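Local coordinates for protein tyrosyl-tRNA synthetase (Aeropyrum pernix, PDB 2CYA) that probably catalyses the two-step attachment of tyrosine to its cognate tRNA, first activating the amino acid with ATP and then transferring it to the tRNA acceptor end, at residues L53-M56 with Y57-D61; L72-T75 with W76-Y79; A137-A140 with R141-A145; E157-A160 with S161-I164; M185-R188 with K189-L193. One frame throughout, in Å; residues are numbered along the deposited sequence.

Contact 1: residues L53-M56 with Y57-D61; sequences LVWM and YKVKD
Leu53 and Tyr57 stand one helical turn apart and point the same way, the aliphatic chain running alongside the phenol ring. Leu53 CB meets Tyr57 CE2 at 4.1 Å. One face of the same ring lies over the backbone, with Tyr57 CG 3.2 Å from Leu53 O. Tyr57 CG is anti to the carbonyl carbon (chi1 -66°), and this folds the ring back over the preceding turn. Leu53 O also accepts the backbone bond from Tyr57 N at 2.8 Å.

A second pair follows the same spacing on another side of the helix. Val59 CG2 comes up to the rim of the Trp55 indole, near its plane, and touches CE3 at 3.9 Å. Met56 CG sits 3.7 Å above one face of that indole, so the Met56 methylene covers a face, near the rim, while the valine methyl meets the edge. Trp55 also meets the rings of Trp52 and Tyr42, while Met56 packs on helix 88-104. Lys58, bent twice along its chain, carries NZ to the carbonyls of Ile13 and Arg15. This is the helix of a beta-alpha-beta unit, strand 37-42, helix 51-64, strand 68-73, in the Rossmann-type catalytic domain of a class I synthetase.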
# COMPACT_ATOMS: atom_id res chain seq x y z
N LEU A 53 -10.26 -28.55 3.55
CA LEU A 53 -10.28 -29.67 2.61
C LEU A 53 -11.24 -29.36 1.45
O LEU A 53 -10.99 -29.74 0.30
CB LEU A 53 -10.69 -30.97 3.32
CG LEU A 53 -9.69 -31.65 4.28
CD1 LEU A 53 -10.33 -32.87 4.93
CD2 LEU A 53 -8.41 -32.07 3.52
N VAL A 54 -12.32 -28.64 1.75
CA VAL A 54 -13.28 -28.27 0.71
C VAL A 54 -12.61 -27.51 -0.43
O VAL A 54 -12.83 -27.83 -1.60
CB VAL A 54 -14.43 -27.37 1.26
CG1 VAL A 54 -15.37 -27.00 0.12
CG2 VAL A 54 -15.20 -28.10 2.36
N TRP A 55 -11.79 -26.50 -0.12
CA TRP A 55 -11.15 -25.81 -1.23
C TRP A 55 -9.99 -26.62 -1.82
O TRP A 55 -9.66 -26.48 -2.99
CB TRP A 55 -10.72 -24.38 -0.85
CG TRP A 55 -9.70 -24.22 0.25
CD1 TRP A 55 -9.93 -23.79 1.53
CD2 TRP A 55 -8.28 -24.38 0.12
NE1 TRP A 55 -8.74 -23.65 2.20
CE2 TRP A 55 -7.71 -24.00 1.36
CE3 TRP A 55 -7.44 -24.79 -0.92
CZ2 TRP A 55 -6.33 -24.02 1.59
CZ3 TRP A 55 -6.07 -24.81 -0.70
CH2 TRP A 55 -5.52 -24.42 0.56
N MET A 56 -9.39 -27.51 -1.02
CA MET A 56 -8.30 -28.32 -1.55
C MET A 56 -8.87 -29.28 -2.61
O MET A 56 -8.27 -29.49 -3.66
CB MET A 56 -7.61 -29.10 -0.43
CG MET A 56 -6.80 -28.22 0.53
SD MET A 56 -6.16 -29.16 1.95
CE MET A 56 -5.23 -27.87 2.86
N TYR A 57 -10.04 -29.85 -2.35
CA TYR A 57 -10.67 -30.76 -3.30
C TYR A 57 -11.05 -30.00 -4.57
O TYR A 57 -11.00 -30.55 -5.68
CB TYR A 57 -11.93 -31.40 -2.70
CG TYR A 57 -11.66 -32.33 -1.53
CD1 TYR A 57 -10.49 -33.11 -1.49
CD2 TYR A 57 -12.59 -32.48 -0.50
CE1 TYR A 57 -10.26 -34.01 -0.46
CE2 TYR A 57 -12.37 -33.39 0.53
CZ TYR A 57 -11.21 -34.15 0.55
OH TYR A 57 -11.01 -35.06 1.57
N LYS A 58 -11.42 -28.73 -4.41
CA LYS A 58 -11.79 -27.91 -5.54
C LYS A 58 -10.54 -27.62 -6.37
O LYS A 58 -10.60 -27.58 -7.60
CB LYS A 58 -12.47 -26.62 -5.07
CG LYS A 58 -13.14 -25.79 -6.16
CD LYS A 58 -13.96 -26.63 -7.15
CE LYS A 58 -15.05 -27.46 -6.48
NZ LYS A 58 -15.79 -28.26 -7.51
N VAL A 59 -9.39 -27.45 -5.71
CA VAL A 59 -8.15 -27.23 -6.44
C VAL A 59 -7.95 -28.46 -7.32
O VAL A 59 -7.65 -28.36 -8.51
CB VAL A 59 -6.94 -27.06 -5.49
CG1 VAL A 59 -5.65 -26.99 -6.30
CG2 VAL A 59 -7.12 -25.79 -4.65
N LYS A 60 -8.15 -29.63 -6.72
CA LYS A 60 -8.02 -30.89 -7.47
C LYS A 60 -8.94 -30.87 -8.69
O LYS A 60 -8.50 -31.23 -9.78
CB LYS A 60 -8.36 -32.09 -6.59
CG LYS A 60 -8.31 -33.42 -7.36
CD LYS A 60 -8.35 -34.63 -6.43
CE LYS A 60 -8.38 -35.94 -7.24
NZ LYS A 60 -7.93 -37.13 -6.45
N ASP A 61 -10.20 -30.45 -8.52
CA ASP A 61 -11.14 -30.40 -9.64
C ASP A 61 -10.65 -29.45 -10.77
O ASP A 61 -10.67 -29.82 -11.94
CB ASP A 61 -12.54 -29.93 -9.21
CG ASP A 61 -13.28 -30.95 -8.34
OD1 ASP A 61 -12.83 -32.09 -8.25
OD2 ASP A 61 -14.33 -30.59 -7.75

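Contact 2: residues L72-T75 with W76-Y79; sequences LEAT and WHAY
The passage from strand 68-73 of the parallel part of the sheet into the short helix 75-80 brings Ala74, at the N-cap position, against His77 beside the predicted tyrosine-binding site. Ala74 is the centre of an inverse gamma turn, closed by the bond from Thr75 N to Glu73 O at 2.8 Å, which swings the chain sharply out of the strand. The helix then starts with Ala78 N bonded to Ala74 O at 3.1 Å and Tyr79 N bonded to Thr75 O at 3.0 Å.

The main side-chain meeting is that of Ala74 CB with the imidazole: the methyl comes up obliquely to His77 CD2, at 3.3 Å. A chi1 near -59° puts the imidazole beside the backbone N of His77, turned back toward the end of the strand. A methyl suits the place, since so close an approach at a buried turn favours a small group. On another side, Thr75 OG1 lies at the edge of the Trp76 indole, in its plane and 3.4 Å from CD1; the hydroxyl bonds to Asp116. Trp76 directs NE1 to Glu118, and its ring packs on Ile131 of the second subunit.

Beyond the methyl, His77 meets the ring of Tyr165 edge to face, and its NE2 makes a weak hydrogen bond to Asp172; both partners are predicted to bind L-tyrosine. The chemistry therefore divides the work: backbone bonds fix the turn, the methyl probably helps to limit how the imidazole can lie, and NE2 is turned to Asp172, a second-shell role that probably helps to position the tyrosine-binding residues.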
# COMPACT_ATOMS: atom_id res chain seq x y z
N LEU A 72 -1.49 -19.44 -3.76
CA LEU A 72 -0.70 -18.34 -3.20
C LEU A 72 -0.68 -18.44 -1.69
O LEU A 72 -1.72 -18.32 -1.04
CB LEU A 72 -1.27 -16.97 -3.60
CG LEU A 72 -0.49 -15.81 -2.93
CD1 LEU A 72 0.89 -15.73 -3.58
CD2 LEU A 72 -1.25 -14.45 -3.06
N GLU A 73 0.49 -18.69 -1.11
CA GLU A 73 0.60 -18.76 0.34
C GLU A 73 0.65 -17.29 0.71
O GLU A 73 1.71 -16.67 0.64
CB GLU A 73 1.88 -19.51 0.72
CG GLU A 73 1.81 -20.94 0.17
CD GLU A 73 3.10 -21.72 0.26
OE1 GLU A 73 4.18 -21.10 0.35
OE2 GLU A 73 3.02 -22.98 0.20
N ALA A 74 -0.51 -16.73 1.06
CA ALA A 74 -0.66 -15.31 1.37
C ALA A 74 -0.10 -14.93 2.73
O ALA A 74 -0.84 -14.50 3.62
CB ALA A 74 -2.13 -14.93 1.30
N THR A 75 1.21 -15.08 2.87
CA THR A 75 1.88 -14.82 4.13
C THR A 75 1.81 -13.38 4.60
O THR A 75 1.62 -13.13 5.79
CB THR A 75 3.36 -15.25 4.08
OG1 THR A 75 4.05 -14.47 3.10
CG2 THR A 75 3.47 -16.75 3.71
N TRP A 76 1.94 -12.43 3.68
CA TRP A 76 1.87 -11.02 4.06
C TRP A 76 0.45 -10.67 4.52
O TRP A 76 0.26 -9.86 5.43
CB TRP A 76 2.33 -10.13 2.89
CG TRP A 76 3.83 -10.10 2.76
CD1 TRP A 76 4.69 -11.16 2.89
CD2 TRP A 76 4.66 -8.96 2.50
NE1 TRP A 76 5.99 -10.75 2.72
CE2 TRP A 76 6.00 -9.40 2.49
CE3 TRP A 76 4.39 -7.60 2.29
CZ2 TRP A 76 7.07 -8.53 2.26
CZ3 TRP A 76 5.46 -6.73 2.06
CH2 TRP A 76 6.78 -7.20 2.05
N HIS A 77 -0.54 -11.29 3.90
CA HIS A 77 -1.92 -11.04 4.28
C HIS A 77 -2.14 -11.55 5.70
O HIS A 77 -2.81 -10.90 6.49
CB HIS A 77 -2.87 -11.76 3.32
CG HIS A 77 -2.71 -11.35 1.89
ND1 HIS A 77 -3.57 -10.48 1.26
CD2 HIS A 77 -1.77 -11.68 0.97
CE1 HIS A 77 -3.18 -10.29 0.02
NE2 HIS A 77 -2.09 -11.01 -0.19
N ALA A 78 -1.58 -12.72 6.01
CA ALA A 78 -1.74 -13.32 7.35
C ALA A 78 -1.08 -12.39 8.36
O ALA A 78 -1.59 -12.17 9.47
CB ALA A 78 -1.07 -14.70 7.40
N TYR A 79 0.07 -11.84 7.97
CA TYR A 79 0.76 -10.92 8.86
C TYR A 79 -0.15 -9.72 9.11
O TYR A 79 -0.34 -9.30 10.24
CB TYR A 79 2.06 -10.43 8.24
CG TYR A 79 2.81 -9.44 9.11
CD1 TYR A 79 3.55 -9.86 10.21
CD2 TYR A 79 2.79 -8.08 8.82
CE1 TYR A 79 4.25 -8.95 11.00
CE2 TYR A 79 3.49 -7.16 9.60
CZ TYR A 79 4.22 -7.60 10.68
OH TYR A 79 4.95 -6.69 11.42

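Contact 3: residues A137-A140 with R141-A145; sequences ASLA and RVRRA
Ser138 is the N-cap of the short helix 139-143, and its side chain closes the first turn on Arg141. The capping bond runs from Arg141 N to Ser138 OG at 2.7 Å and is nearly straight, 168° at the hydrogen. With chi1 at 72°, the hydroxyl lies between the backbone N and the carbonyl carbon, where it can reach forward to an amide that has no earlier helical carbonyl to use. The carbonyl of the same serine takes Val142 N at 2.9 Å, so its hydroxyl and its carbonyl both serve the helix start. Farther on, Arg143 N bonds only weakly to Leu139 O, while Arg144 N reaches Ala140 O at 2.9 Å as the helix gives out.

Apolar contacts flank the cap. Ala137 CB touches Val142 CG2 at 3.7 Å, a methyl against a side chain that also rests on Leu167. Leu139 and Arg143 run side by side in the same direction, with Leu139 CD2 on Arg143 CD at 3.8 Å; the leucine thus lies along the aliphatic part of an extended arginine.

The charged ends find partners beyond the helix. Arg143 NH1 forms a salt bridge with Glu155 of the second subunit, tying this helix into the dimer interface. Arg141 NH2 is bridged to Asp196, and Arg144 makes a longer, weak ion pair with that carboxylate. Probably helped by this shared carboxylate, the two guanidinium groups overlap near their rims, Arg144 NH2 lying 3.2 Å above the plane of the Arg141 group.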
# COMPACT_ATOMS: atom_id res chain seq x y z
N ALA A 137 -10.28 2.96 -7.21
CA ALA A 137 -11.30 2.56 -6.27
C ALA A 137 -11.34 3.49 -5.07
O ALA A 137 -10.37 3.60 -4.32
CB ALA A 137 -11.07 1.13 -5.81
N SER A 138 -12.48 4.15 -4.89
CA SER A 138 -12.67 5.09 -3.80
C SER A 138 -12.47 4.42 -2.45
O SER A 138 -12.52 3.20 -2.34
CB SER A 138 -14.08 5.69 -3.87
OG SER A 138 -15.07 4.74 -3.52
N LEU A 139 -12.25 5.23 -1.42
CA LEU A 139 -12.06 4.69 -0.08
C LEU A 139 -13.37 4.02 0.31
O LEU A 139 -13.40 3.09 1.12
CB LEU A 139 -11.73 5.82 0.91
CG LEU A 139 -11.43 5.43 2.37
CD1 LEU A 139 -10.74 6.59 3.09
CD2 LEU A 139 -12.72 5.06 3.08
N ALA A 140 -14.47 4.50 -0.28
CA ALA A 140 -15.78 3.94 -0.01
C ALA A 140 -15.88 2.58 -0.71
O ALA A 140 -16.22 1.58 -0.07
CB ALA A 140 -16.89 4.88 -0.52
N ARG A 141 -15.57 2.55 -2.00
CA ARG A 141 -15.63 1.29 -2.74
C ARG A 141 -14.77 0.24 -2.02
O ARG A 141 -15.22 -0.88 -1.80
CB ARG A 141 -15.13 1.47 -4.18
CG ARG A 141 -15.13 0.17 -5.00
CD ARG A 141 -16.54 -0.35 -5.20
NE ARG A 141 -16.59 -1.72 -5.71
CZ ARG A 141 -16.45 -2.81 -4.95
NH1 ARG A 141 -16.23 -2.69 -3.65
NH2 ARG A 141 -16.57 -4.01 -5.49
N VAL A 142 -13.56 0.63 -1.63
CA VAL A 142 -12.65 -0.27 -0.93
C VAL A 142 -13.15 -0.61 0.45
O VAL A 142 -12.92 -1.70 0.96
CB VAL A 142 -11.23 0.34 -0.79
CG1 VAL A 142 -10.36 -0.55 0.10
CG2 VAL A 142 -10.58 0.51 -2.16
N ARG A 143 -13.86 0.32 1.07
CA ARG A 143 -14.36 0.08 2.42
C ARG A 143 -15.52 -0.91 2.41
O ARG A 143 -15.70 -1.67 3.36
CB ARG A 143 -14.78 1.39 3.08
CG ARG A 143 -14.78 1.32 4.60
CD ARG A 143 -14.82 2.72 5.21
NE ARG A 143 -14.81 2.68 6.67
CZ ARG A 143 -14.81 3.76 7.44
NH1 ARG A 143 -14.83 4.97 6.89
NH2 ARG A 143 -14.80 3.64 8.76
N ARG A 144 -16.31 -0.92 1.34
CA ARG A 144 -17.42 -1.86 1.31
C ARG A 144 -16.93 -3.23 0.84
O ARG A 144 -17.72 -4.11 0.52
CB ARG A 144 -18.59 -1.34 0.43
CG ARG A 144 -18.45 -1.45 -1.08
CD ARG A 144 -19.71 -0.88 -1.75
NE ARG A 144 -19.66 -0.91 -3.22
CZ ARG A 144 -19.85 -2.00 -3.97
NH1 ARG A 144 -20.12 -3.17 -3.41
NH2 ARG A 144 -19.77 -1.90 -5.29
N ALA A 145 -15.61 -3.40 0.83
CA ALA A 145 -14.99 -4.67 0.45
C ALA A 145 -14.34 -5.27 1.69
O ALA A 145 -13.66 -6.29 1.62
CB ALA A 145 -13.94 -4.44 -0.64

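Contact 4: residues E157-A160 with S161-I164; sequences EVDA and SKLI
Ala160 O receives two amides at the start of helix 161-175: Leu163 N at 2.9 Å and, weakly, Ile164 N at 3.4 Å. Leu163 N approaches from above the carbonyl plane, 55° out of it, as suits a tight opening turn. Lys162 N bonds to Asp159 O, also at 2.9 Å, so the first turn is drawn in by two bonds that each span three residues.

Side chains of loop and helix meet beside this turn. Lys162 crosses Asp159, and its bent chain brings CG to 3.0 Å from Asp159 OD1, a tight approach of methylene to carboxylate. The other oxygen, Asp159 OD2, is modelled very near the Ser161 hydroxyl, at a separation too short to be trusted in detail. Val158 CG1 rests on Lys162 CB at 3.9 Å, a branched side chain against the aliphatic base of the lysine. Ala160 and Asp159 pack on Ala134 of the second subunit, where a small methyl fits the interface.

The ammonium stays 4.5 Å from Asp159 OD1 at Lys162 NZ, beyond a salt bridge, and bonds instead to Asn81. The aspartate's negative charge beside the helix start would probably interact favourably with the positive end of the helix dipole and, at longer range, with the lysine.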
# COMPACT_ATOMS: atom_id res chain seq x y z
N GLU A 157 -11.18 2.92 14.46
CA GLU A 157 -10.94 1.54 14.89
C GLU A 157 -10.35 0.65 13.80
O GLU A 157 -9.77 -0.40 14.09
CB GLU A 157 -12.24 0.90 15.39
CG GLU A 157 -12.87 1.60 16.58
CD GLU A 157 -11.95 1.63 17.78
OE1 GLU A 157 -11.54 0.54 18.24
OE2 GLU A 157 -11.65 2.74 18.27
N VAL A 158 -10.51 1.07 12.55
CA VAL A 158 -10.00 0.32 11.40
C VAL A 158 -8.59 0.78 11.02
O VAL A 158 -8.44 1.83 10.38
CB VAL A 158 -10.91 0.53 10.17
CG1 VAL A 158 -10.53 -0.43 9.07
CG2 VAL A 158 -12.37 0.36 10.56
N ASP A 159 -7.57 0.02 11.39
CA ASP A 159 -6.21 0.43 11.04
C ASP A 159 -6.03 0.36 9.53
O ASP A 159 -6.60 -0.51 8.86
CB ASP A 159 -5.16 -0.42 11.79
CG ASP A 159 -5.07 -1.84 11.28
OD1 ASP A 159 -6.07 -2.57 11.31
OD2 ASP A 159 -3.96 -2.22 10.85
N ALA A 160 -5.25 1.30 8.99
CA ALA A 160 -4.99 1.42 7.55
C ALA A 160 -4.57 0.15 6.81
O ALA A 160 -4.88 -0.01 5.64
CB ALA A 160 -3.96 2.53 7.31
N SER A 161 -3.84 -0.74 7.48
CA SER A 161 -3.40 -1.96 6.83
C SER A 161 -4.60 -2.79 6.35
O SER A 161 -4.46 -3.62 5.44
CB SER A 161 -2.53 -2.77 7.78
OG SER A 161 -3.28 -3.24 8.88
N LYS A 162 -5.77 -2.55 6.92
CA LYS A 162 -6.98 -3.28 6.55
C LYS A 162 -7.49 -2.86 5.18
O LYS A 162 -8.21 -3.61 4.53
CB LYS A 162 -8.11 -3.08 7.57
CG LYS A 162 -7.76 -3.49 8.99
CD LYS A 162 -7.53 -4.98 9.11
CE LYS A 162 -7.33 -5.39 10.57
NZ LYS A 162 -7.30 -6.87 10.71
N LEU A 163 -7.14 -1.65 4.76
CA LEU A 163 -7.56 -1.17 3.45
C LEU A 163 -6.57 -1.67 2.40
O LEU A 163 -6.93 -1.87 1.25
CB LEU A 163 -7.62 0.36 3.41
CG LEU A 163 -8.99 0.99 3.71
CD1 LEU A 163 -9.45 0.64 5.12
CD2 LEU A 163 -8.88 2.50 3.53
N ILE A 164 -5.33 -1.87 2.81
CA ILE A 164 -4.32 -2.35 1.88
C ILE A 164 -4.55 -3.83 1.52
O ILE A 164 -4.30 -4.25 0.39
CB ILE A 164 -2.90 -2.16 2.47
CG1 ILE A 164 -2.57 -0.67 2.53
CG2 ILE A 164 -1.86 -2.83 1.61
CD1 ILE A 164 -1.16 -0.38 3.04

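Contact 5: residues M185-R188 with K189-L193; sequences MDQR and KAHML
Gln187 packs its CB over one face of the His191 imidazole, a CH-pi contact 3.9 Å from the ring centroid and 25° off the normal. Gln187 O lies over a face too, offset toward the rim and 3.4 Å from His191 CG. The ring reaches this place because chi1 of -68° lays it back along the turn before it.

Backbone bonds set this spacing: His191 N to Gln187 O at 3.0 Å, then Met192 N to Arg188 O at 2.9 Å. Two waters extend the pattern, each donating to Asp186 O, the second only weakly. The first accepts from Ala190 N at 2.8 Å and the second from Lys189 N at 2.9 Å, so amides of the first turn are satisfied through solvent.

Among the charged groups, Arg188 and Lys189 run side by side, with Arg188 NH1 3.6 Å from Lys189 CG. Their long chains suit an outer face, where solvent probably eases the proximity of like charges.

Gln187, predicted to bind L-tyrosine, bonds through OE1 to Gln169 of helix 161-175. His191 ND1 bonds to His210, so the start of helix 188-198 is tied to helix 161-175 and to strand 207-211, which lies next to strand 180-184 in the sheet.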
# COMPACT_ATOMS: atom_id res chain seq x y z
N MET A 185 -16.42 -18.33 0.34
CA MET A 185 -17.36 -17.22 0.22
C MET A 185 -16.89 -16.01 0.99
O MET A 185 -17.40 -14.91 0.78
CB MET A 185 -18.75 -17.62 0.73
CG MET A 185 -19.55 -18.38 -0.30
SD MET A 185 -19.95 -17.35 -1.74
CE MET A 185 -21.44 -16.52 -1.18
N ASP A 186 -15.93 -16.19 1.89
CA ASP A 186 -15.42 -15.05 2.65
C ASP A 186 -14.50 -14.17 1.78
O ASP A 186 -14.07 -13.10 2.21
CB ASP A 186 -14.69 -15.51 3.93
CG ASP A 186 -13.51 -16.44 3.65
OD1 ASP A 186 -13.55 -17.21 2.67
OD2 ASP A 186 -12.53 -16.43 4.42
N GLN A 187 -14.21 -14.62 0.55
CA GLN A 187 -13.35 -13.85 -0.35
C GLN A 187 -14.20 -13.10 -1.38
O GLN A 187 -13.65 -12.35 -2.18
CB GLN A 187 -12.40 -14.75 -1.15
CG GLN A 187 -11.66 -15.81 -0.38
CD GLN A 187 -10.38 -15.30 0.24
OE1 GLN A 187 -10.39 -14.30 0.96
NE2 GLN A 187 -9.27 -15.99 -0.04
N ARG A 188 -15.51 -13.31 -1.37
CA ARG A 188 -16.36 -12.70 -2.39
C ARG A 188 -16.23 -11.20 -2.54
O ARG A 188 -16.20 -10.68 -3.65
CB ARG A 188 -17.84 -13.07 -2.17
CG ARG A 188 -18.46 -12.38 -0.97
CD ARG A 188 -19.67 -13.14 -0.43
NE ARG A 188 -19.96 -12.75 0.95
CZ ARG A 188 -20.29 -11.51 1.32
NH1 ARG A 188 -20.37 -10.54 0.42
NH2 ARG A 188 -20.52 -11.25 2.60
N LYS A 189 -16.16 -10.48 -1.43
CA LYS A 189 -16.06 -9.04 -1.55
C LYS A 189 -14.77 -8.61 -2.26
O LYS A 189 -14.80 -7.73 -3.12
CB LYS A 189 -16.17 -8.39 -0.17
CG LYS A 189 -17.62 -8.29 0.32
CD LYS A 189 -17.68 -7.62 1.69
CE LYS A 189 -19.12 -7.35 2.12
NZ LYS A 189 -19.18 -6.76 3.49
N ALA A 190 -13.65 -9.24 -1.94
CA ALA A 190 -12.40 -8.88 -2.61
C ALA A 190 -12.53 -9.21 -4.10
O ALA A 190 -12.07 -8.45 -4.95
CB ALA A 190 -11.24 -9.64 -2.01
N HIS A 191 -13.15 -10.35 -4.40
CA HIS A 191 -13.31 -10.76 -5.79
C HIS A 191 -14.20 -9.82 -6.60
O HIS A 191 -13.94 -9.59 -7.78
CB HIS A 191 -13.82 -12.20 -5.86
CG HIS A 191 -12.82 -13.21 -5.39
ND1 HIS A 191 -13.13 -14.53 -5.19
CD2 HIS A 191 -11.51 -13.07 -5.07
CE1 HIS A 191 -12.06 -15.17 -4.76
NE2 HIS A 191 -11.06 -14.31 -4.68
N MET A 192 -15.24 -9.28 -5.97
CA MET A 192 -16.12 -8.35 -6.68
C MET A 192 -15.37 -7.06 -6.98
O MET A 192 -15.55 -6.46 -8.03
CB MET A 192 -17.38 -8.03 -5.85
CG MET A 192 -18.30 -9.25 -5.66
SD MET A 192 -18.66 -10.07 -7.25
CE MET A 192 -20.03 -9.03 -7.81
N LEU A 193 -14.52 -6.63 -6.05
CA LEU A 193 -13.73 -5.43 -6.26
C LEU A 193 -12.79 -5.67 -7.44
O LEU A 193 -12.56 -4.78 -8.27
CB LEU A 193 -12.90 -5.12 -5.01
CG LEU A 193 -11.92 -3.96 -5.15
CD1 LEU A 193 -12.68 -2.69 -5.56
CD2 LEU A 193 -11.18 -3.77 -3.84
O HOH W 1 -13.40 -10.52 0.55
O HOH W 2 -15.92 -11.43 1.31

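Contact 1 is the most central, a largely apolar stretch of helix with ring and methylene packing, and contact 2 is likewise buried, though its histidine reaches toward the predicted tyrosine site. Helix 51-64 leads into strand 68-73, so these two follow one another along the beta-alpha-beta unit. Contacts 3, 4 and 5 are only partly buried: capping and charge mark contact 3, backbone bonds and a tight aspartate contact 4, bridging water contact 5. Residues 137-145 meet both 157-164, through Leu139 and Val142 on Leu163, and 185-193, where Arg141 lies against Met192 and Leu193. Contacts 2, 3 and 4 reach the second subunit, whereas 1 and 5 stay within one chain. Four contacts occupy helix beginnings; contact 1 alone is mid-helix.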